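PDB 5WAB: putative beta-glucosidase from Bifidobacterium adolescentis, which hydrolyses beta-glucosidic linkages as a glycoside hydrolase of family 3, and probably also releases terminal arabinopyranosyl units from ginsenoside Rb2. Local coordinates for residues A[527-532]-A[596-601]; A[585-590]-A[650-655]. One frame throughout, in Å; residues are numbered along the deposited sequence.

Interaction 1: A[527-532]-A[596-601]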
# COMPACT_ATOMS: atom_id res chain seq x y z
N GLY A 527 8.00 -8.60 8.50
CA GLY A 527 6.67 -9.18 8.44
C GLY A 527 6.73 -10.69 8.32
O GLY A 527 7.53 -11.36 8.98
N TYR A 528 5.90 -11.23 7.43
CA TYR A 528 5.82 -12.68 7.28
C TYR A 528 7.14 -13.29 6.81
O TYR A 528 7.37 -14.48 7.04
CB TYR A 528 4.71 -13.07 6.30
CG TYR A 528 5.07 -12.86 4.86
CD1 TYR A 528 4.98 -11.60 4.28
CD2 TYR A 528 5.52 -13.92 4.07
CE1 TYR A 528 5.32 -11.40 2.95
CE2 TYR A 528 5.86 -13.72 2.74
CZ TYR A 528 5.76 -12.46 2.19
OH TYR A 528 6.10 -12.26 0.87
N ARG A 529 8.01 -12.49 6.19
CA ARG A 529 9.32 -13.00 5.83
C ARG A 529 10.07 -13.51 7.05
O ARG A 529 10.83 -14.49 6.95
CB ARG A 529 10.13 -11.90 5.13
CG ARG A 529 9.71 -11.66 3.71
CD ARG A 529 10.37 -10.40 3.14
NE ARG A 529 10.31 -10.38 1.69
CZ ARG A 529 9.24 -10.03 0.99
NH1 ARG A 529 8.12 -9.67 1.60
NH2 ARG A 529 9.28 -10.04 -0.33
N TYR A 530 9.87 -12.89 8.20
CA TYR A 530 10.46 -13.38 9.44
C TYR A 530 9.62 -14.50 10.05
O TYR A 530 10.15 -15.53 10.48
CB TYR A 530 10.63 -12.24 10.44
CG TYR A 530 11.01 -12.72 11.82
CD1 TYR A 530 12.33 -13.04 12.12
CD2 TYR A 530 10.06 -12.88 12.81
CE1 TYR A 530 12.69 -13.49 13.38
CE2 TYR A 530 10.40 -13.34 14.07
CZ TYR A 530 11.72 -13.64 14.34
OH TYR A 530 12.07 -14.09 15.59
N TYR A 531 8.29 -14.29 10.11
CA TYR A 531 7.42 -15.25 10.79
C TYR A 531 7.49 -16.62 10.13
O TYR A 531 7.60 -17.64 10.82
CB TYR A 531 5.98 -14.73 10.79
CG TYR A 531 5.75 -13.49 11.63
CD1 TYR A 531 6.10 -13.45 12.98
CD2 TYR A 531 5.20 -12.35 11.07
CE1 TYR A 531 5.88 -12.31 13.74
CE2 TYR A 531 4.99 -11.21 11.81
CZ TYR A 531 5.33 -11.19 13.14
OH TYR A 531 5.11 -10.04 13.86
N ASP A 532 7.44 -16.66 8.80
CA ASP A 532 7.40 -17.94 8.10
C ASP A 532 8.76 -18.63 8.08
O ASP A 532 8.83 -19.83 7.81
CB ASP A 532 6.88 -17.73 6.67
CG ASP A 532 5.48 -17.14 6.65
OD1 ASP A 532 4.85 -17.00 7.72
OD2 ASP A 532 5.00 -16.80 5.54
N ALA A 596 21.34 -15.19 3.66
CA ALA A 596 20.12 -15.47 4.40
C ALA A 596 18.90 -15.01 3.61
O ALA A 596 18.88 -13.89 3.08
CB ALA A 596 20.15 -14.78 5.76
N ARG A 597 17.90 -15.87 3.50
CA ARG A 597 16.69 -15.59 2.75
C ARG A 597 15.47 -16.09 3.52
O ARG A 597 15.55 -17.11 4.22
CB ARG A 597 16.72 -16.25 1.36
CG ARG A 597 17.96 -15.91 0.54
CD ARG A 597 17.73 -16.20 -0.93
NE ARG A 597 16.65 -15.36 -1.45
CZ ARG A 597 16.14 -15.49 -2.67
NH1 ARG A 597 16.60 -16.43 -3.48
NH2 ARG A 597 15.16 -14.69 -3.06
N PRO A 598 14.35 -15.39 3.42
CA PRO A 598 13.10 -15.89 4.00
C PRO A 598 12.71 -17.23 3.38
O PRO A 598 13.08 -17.56 2.26
CB PRO A 598 12.07 -14.81 3.64
CG PRO A 598 12.89 -13.58 3.38
CD PRO A 598 14.17 -14.06 2.79
N LYS A 599 11.93 -18.01 4.14
CA LYS A 599 11.55 -19.33 3.65
C LYS A 599 10.81 -19.22 2.32
O LYS A 599 11.06 -20.01 1.40
CB LYS A 599 10.69 -20.07 4.67
CG LYS A 599 10.54 -21.55 4.34
CD LYS A 599 10.00 -22.35 5.52
CE LYS A 599 8.49 -22.15 5.66
NZ LYS A 599 7.94 -22.89 6.83
N HIS A 600 9.91 -18.25 2.19
CA HIS A 600 9.29 -18.01 0.89
C HIS A 600 8.92 -16.53 0.78
O HIS A 600 8.82 -15.82 1.78
CB HIS A 600 8.06 -18.90 0.67
CG HIS A 600 6.99 -18.76 1.71
ND1 HIS A 600 5.74 -19.32 1.56
CD2 HIS A 600 6.98 -18.10 2.89
CE1 HIS A 600 5.01 -19.02 2.62
NE2 HIS A 600 5.73 -18.29 3.44
N GLU A 601 8.71 -16.09 -0.46
CA GLU A 601 8.33 -14.71 -0.77
C GLU A 601 7.27 -14.72 -1.86
O GLU A 601 7.31 -15.54 -2.78
CB GLU A 601 9.54 -13.89 -1.23
CG GLU A 601 10.61 -13.68 -0.16
CD GLU A 601 11.72 -12.75 -0.61
OE1 GLU A 601 11.42 -11.79 -1.36
OE2 GLU A 601 12.89 -12.97 -0.21
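Asp532 and His600 form a His-carboxylate hydrogen bond: NE2 of His600 donates to OD2 of Asp532 over 2.7 Å with an N-H...O angle of 160°. The acceptor lies near the imidazole plane, whereas the bond reaches OD2 on its anti side but tilted out of the carboxylate plane, and ring and carboxylate planes stand 54° apart. His600 holds its CG between its own backbone N and carbonyl carbon (chi1 58°), which brings the ring to the helix 528-531; ND1 binds Glu647. A salt bridge joins NH2 of Arg529 to OE1 of Glu601 at 3.0 Å, the oxygen being approached from above the carboxylate plane, while NH1 pairs with Asp128. The Arg529 chain runs extended from CG to NE, and its CG lies 3.7 Å from CG of Pro598. Cut back to an alanine, this position would probably leave the carboxylates of Glu601 and Asp128 without their shared cation and strip the proline ring of the methylenes beyond CB that pack on it. Tyr528 packs its OH 3.7 Å from CA of Glu601; the hydroxyl's hydrogen bonds are with Asp128 and Leu602 N. Such a largely buried, polar seam is an interdomain interface, here joining the family 3 C-terminal domain to the fibronectin type III-like domain.

Interaction 2: A[585-590]-A[650-655]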
# COMPACT_ATOMS: atom_id res chain seq x y z
N GLN A 585 -2.35 -17.40 -4.88
CA GLN A 585 -1.08 -16.78 -4.56
C GLN A 585 0.06 -17.74 -4.85
O GLN A 585 -0.06 -18.94 -4.58
CB GLN A 585 -1.05 -16.33 -3.08
CG GLN A 585 -2.29 -15.53 -2.68
CD GLN A 585 -2.42 -15.31 -1.18
OE1 GLN A 585 -1.43 -15.32 -0.45
NE2 GLN A 585 -3.65 -15.09 -0.72
N VAL A 586 1.15 -17.22 -5.39
CA VAL A 586 2.32 -18.00 -5.73
C VAL A 586 3.49 -17.48 -4.91
O VAL A 586 3.78 -16.28 -4.91
CB VAL A 586 2.65 -17.94 -7.24
CG1 VAL A 586 3.96 -18.65 -7.53
CG2 VAL A 586 1.51 -18.54 -8.05
N TYR A 587 4.15 -18.39 -4.19
CA TYR A 587 5.34 -18.09 -3.41
C TYR A 587 6.53 -18.87 -3.96
O TYR A 587 6.36 -19.96 -4.53
CB TYR A 587 5.13 -18.42 -1.93
CG TYR A 587 4.05 -17.59 -1.27
CD1 TYR A 587 2.71 -17.92 -1.41
CD2 TYR A 587 4.37 -16.50 -0.48
CE1 TYR A 587 1.72 -17.17 -0.81
CE2 TYR A 587 3.39 -15.74 0.12
CZ TYR A 587 2.07 -16.08 -0.05
OH TYR A 587 1.09 -15.33 0.55
N VAL A 588 7.72 -18.32 -3.81
CA VAL A 588 8.95 -19.01 -4.19
C VAL A 588 9.72 -19.34 -2.93
O VAL A 588 10.09 -18.43 -2.17
CB VAL A 588 9.80 -18.18 -5.17
CG1 VAL A 588 11.19 -18.78 -5.30
CG2 VAL A 588 9.12 -18.11 -6.53
N ALA A 589 9.97 -20.63 -2.70
CA ALA A 589 10.70 -21.09 -1.52
C ALA A 589 12.07 -21.58 -1.96
O ALA A 589 12.21 -22.71 -2.45
CB ALA A 589 9.94 -22.21 -0.80
N PRO A 590 13.12 -20.77 -1.80
CA PRO A 590 14.44 -21.16 -2.29
C PRO A 590 15.15 -22.08 -1.33
O PRO A 590 14.90 -22.10 -0.12
CB PRO A 590 15.17 -19.82 -2.41
CG PRO A 590 14.56 -19.00 -1.32
CD PRO A 590 13.11 -19.41 -1.23
N THR A 650 -3.80 -20.19 -1.38
CA THR A 650 -4.70 -19.06 -1.17
C THR A 650 -4.29 -18.22 0.04
O THR A 650 -5.05 -17.34 0.46
CB THR A 650 -6.14 -19.56 -1.01
OG1 THR A 650 -6.20 -20.53 0.04
CG2 THR A 650 -6.60 -20.21 -2.31
N SER A 651 -3.10 -18.46 0.57
CA SER A 651 -2.57 -17.82 1.77
C SER A 651 -1.11 -18.21 1.89
O SER A 651 -0.68 -19.24 1.37
CB SER A 651 -3.36 -18.24 3.01
OG SER A 651 -2.77 -17.77 4.20
N SER A 652 -0.35 -17.39 2.63
CA SER A 652 1.04 -17.72 2.92
C SER A 652 1.17 -18.96 3.80
O SER A 652 2.26 -19.53 3.89
CB SER A 652 1.74 -16.53 3.59
OG SER A 652 1.13 -16.22 4.83
N ARG A 653 0.09 -19.39 4.45
CA ARG A 653 0.07 -20.61 5.25
C ARG A 653 -1.08 -21.52 4.84
O ARG A 653 -1.58 -22.31 5.64
CB ARG A 653 0.01 -20.28 6.74
CG ARG A 653 1.16 -19.39 7.21
CD ARG A 653 1.22 -19.26 8.70
NE ARG A 653 2.34 -18.43 9.12
CZ ARG A 653 2.80 -18.35 10.37
NH1 ARG A 653 2.24 -19.07 11.33
NH2 ARG A 653 3.82 -17.57 10.65
N ASP A 654 -1.54 -21.39 3.58
CA ASP A 654 -2.56 -22.25 2.97
C ASP A 654 -2.05 -22.59 1.57
O ASP A 654 -2.50 -22.03 0.58
CB ASP A 654 -3.93 -21.58 2.90
CG ASP A 654 -4.64 -21.55 4.23
OD1 ASP A 654 -5.08 -22.63 4.69
OD2 ASP A 654 -4.77 -20.46 4.83
N ILE A 655 -1.11 -23.53 1.51
CA ILE A 655 -0.52 -23.94 0.24
C ILE A 655 -1.27 -25.16 -0.26
O ILE A 655 -1.44 -26.15 0.48
CB ILE A 655 0.98 -24.23 0.40
CG1 ILE A 655 1.70 -23.00 0.95
CG2 ILE A 655 1.56 -24.68 -0.93
CD1 ILE A 655 1.49 -21.75 0.12
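Tyr587 lays its phenol end against Ser652, and this packing accounts for much of the contact: CZ of Tyr587 is 3.5 Å from CA of Ser652, and OH is 3.3 Å from CB of the same serine. With CG beside the backbone N (chi1 -63°), the ring extends from the strand toward the turn. Apolar contact is slight, CD1 of Tyr587 meeting CD1 of Ile655 at 4.3 Å.

Among the polar groups, OH of Tyr587 donates to OE1 of Gln585 over 2.7 Å, and the C=O...donor angle of 165° puts the hydroxyl almost straight beyond the amide oxygen. This bond fixes the phenol and amide relative to each other within one strand. NE2 of Gln585 comes within 2.9 Å of O of Thr650, but the angle is poor; its hydrogen bond goes to Gly543 O. Ser652 OG likewise bonds with Phe542 O.

Backbone and side-chain-to-backbone bonds shape the opposing segment: the type I turn from Ser651 to Asp654 has N of Asp654 bonded to O of Ser651, and OG of Ser651 accepts from N of Arg653 at 3.3 Å, an ST turn.

The turn links strands 642-648 and 654-663; strand 580-590 runs antiparallel between 601-610 and 642-648, with Tyr587 also touching Tyr528 of helix 528-531.

How the interactions relate
Along the chain the order is 527-532, 585-590, 596-601, 650-655, so the two contacts cross rather than nest. Interaction 1 closes a loop of 63 intervening residues, 32 of them in strands, and returns the fibronectin type III-like domain to helix 528-531. Interaction 2 closes a loop of 59 inside that domain, bringing the turn before strand 654-663 to strand 580-590. Their centres lie 11 Å apart and they touch directly: Glu601 O and Val588 N, 3.0 Å apart, make a probable hydrogen bond between neighbouring strands, and Asp532 OD1 forms a salt bridge with Arg653 NH2 at 3.1 Å. Stacking of His600 on Tyr587 couples the domain interface to the sheet beneath it.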